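Local coordinates for glyoxalase family protein (Bacillus cereus, PDB 1SS4) that is of unconfirmed function but belongs to the metal-binding glyoxalase family and may act as a methylmalonyl-CoA epimerase, at residues E108-S111 with R112-H116. Numbering follows the deposited sequence.
Sequences EMVS and RLTKH
Glu108 and Arg112, one turn apart on helix 106-115, form an i to i+4 salt bridge, with carboxylate and guanidinium planes 29° apart. Arg112 NE donates to Glu108 OE2 at 3.2 Å; OE2 lies in the guanidinium plane and accepts with its syn lone pair. The second bond, Arg112 NH2 to Glu108 OE1, is modelled at an implausibly short, doubtful 2.4 Å. The arginine's bend at chi3 (-45°) turns its NE edge back along the carboxylate. OE1 also accepts a hydrogen bond from Asn7 of the second subunit, tying the ion pair to the dimer contact.

The selenium of selenomethionine Met109 bridges two neighbours, lying over one Arg112 guanidinium face near the rim, 3.9 Å from NH1, and in separate apolar contact with Leu113 CG (3.9 Å). Met109 and Leu113 also touch Leu146 of strand 143-149, and Leu113 packs on Phe28 and Ile32 of helix 22-32.

Thr114 OG1 is within reach of two carbonyl oxygens, 2.6 Å from Val110 O and 2.9 Å from Ser111 O, but its one proton can serve only one; chi1 of 50° tucks it against the preceding turn. Lys115 NZ folds back to donate to Ser111 OG at 2.9 Å.

Backbone bonds from Arg112 N through Lys115 N to carbonyls four residues earlier complete the helix following the first strand of the second beta-alpha-beta-beta-beta module in the vicinal oxygen chelate fold.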
loop_
_atom_site.group_PDB
_atom_site.type_symbol
_atom_site.label_atom_id
_atom_site.label_comp_id
_atom_site.label_asym_id
_atom_site.label_seq_id
_atom_site.Cartn_x
_atom_site.Cartn_y
_atom_site.Cartn_z
ATOM N N GLU A 108 23.724 -1.539 -4.235
ATOM C CA GLU A 108 23.996 -0.126 -4.003
ATOM C C GLU A 108 22.860 0.462 -3.157
ATOM O O GLU A 108 23.099 1.206 -2.201
ATOM C CB GLU A 108 24.099 0.618 -5.336
ATOM C CG GLU A 108 24.680 2.025 -5.271
ATOM C CD GLU A 108 23.763 3.032 -4.595
ATOM O OE1 GLU A 108 22.565 3.090 -4.959
ATOM O OE2 GLU A 108 24.242 3.777 -3.709
HETATM N N MSE A 109 21.624 0.112 -3.498
HETATM C CA MSE A 109 20.465 0.627 -2.765
HETATM C C MSE A 109 20.467 0.163 -1.311
HETATM O O MSE A 109 20.175 0.946 -0.403
HETATM C CB MSE A 109 19.164 0.193 -3.447
HETATM C CG MSE A 109 17.913 0.818 -2.830
HETATM SE SE MSE A 109 17.913 2.759 -2.879
HETATM C CE MSE A 109 17.314 2.985 -4.700
ATOM N N VAL A 110 20.791 -1.107 -1.085
ATOM C CA VAL A 110 20.828 -1.626 0.279
ATOM C C VAL A 110 21.969 -0.952 1.036
ATOM O O VAL A 110 21.804 -0.520 2.178
ATOM C CB VAL A 110 21.037 -3.169 0.314
ATOM C CG1 VAL A 110 21.287 -3.627 1.746
ATOM C CG2 VAL A 110 19.808 -3.875 -0.239
ATOM N N SER A 111 23.125 -0.847 0.390
ATOM C CA SER A 111 24.256 -0.215 1.037
ATOM C C SER A 111 23.890 1.211 1.436
ATOM O O SER A 111 24.019 1.584 2.597
ATOM C CB SER A 111 25.470 -0.211 0.104
ATOM O OG SER A 111 26.587 0.404 0.733
ATOM N N ARG A 112 23.411 1.997 0.474
ATOM C CA ARG A 112 23.039 3.384 0.726
ATOM C C ARG A 112 21.970 3.579 1.801
ATOM O O ARG A 112 22.145 4.383 2.714
ATOM C CB ARG A 112 22.553 4.038 -0.563
ATOM C CG ARG A 112 22.308 5.528 -0.433
ATOM C CD ARG A 112 21.326 5.993 -1.470
ATOM N NE ARG A 112 21.623 5.441 -2.786
ATOM C CZ ARG A 112 20.798 5.536 -3.819
ATOM N NH1 ARG A 112 19.636 6.160 -3.678
ATOM N NH2 ARG A 112 21.123 5.009 -4.988
ATOM N N LEU A 113 20.857 2.859 1.680
ATOM C CA LEU A 113 19.763 2.978 2.646
ATOM C C LEU A 113 20.190 2.600 4.063
ATOM O O LEU A 113 19.829 3.277 5.027
ATOM C CB LEU A 113 18.573 2.101 2.226
ATOM C CG LEU A 113 17.772 2.492 0.973
ATOM C CD1 LEU A 113 16.564 1.561 0.832
ATOM C CD2 LEU A 113 17.293 3.926 1.079
ATOM N N THR A 114 20.947 1.517 4.199
ATOM C CA THR A 114 21.391 1.102 5.518
ATOM C C THR A 114 22.375 2.141 6.060
ATOM O O THR A 114 22.466 2.346 7.269
ATOM C CB THR A 114 22.039 -0.320 5.498
ATOM O OG1 THR A 114 23.031 -0.393 4.471
ATOM C CG2 THR A 114 20.984 -1.390 5.248
ATOM N N LYS A 115 23.091 2.811 5.163
ATOM C CA LYS A 115 24.040 3.845 5.571
ATOM C C LYS A 115 23.266 4.972 6.247
ATOM O O LYS A 115 23.779 5.646 7.140
ATOM C CB LYS A 115 24.769 4.424 4.359
ATOM C CG LYS A 115 26.277 4.280 4.379
ATOM C CD LYS A 115 26.715 2.966 3.747
ATOM C CE LYS A 115 28.158 3.055 3.259
ATOM N NZ LYS A 115 28.510 1.935 2.333
ATOM N N HIS A 116 22.030 5.174 5.805
ATOM C CA HIS A 116 21.183 6.218 6.355
ATOM C C HIS A 116 20.293 5.742 7.502
ATOM O O HIS A 116 19.344 6.432 7.879
ATOM C CB HIS A 116 20.310 6.827 5.261
ATOM C CG HIS A 116 21.075 7.612 4.243
ATOM N ND1 HIS A 116 21.991 8.582 4.587
ATOM C CD2 HIS A 116 21.025 7.604 2.889
ATOM C CE1 HIS A 116 22.471 9.141 3.490
ATOM N NE2 HIS A 116 21.900 8.566 2.446
#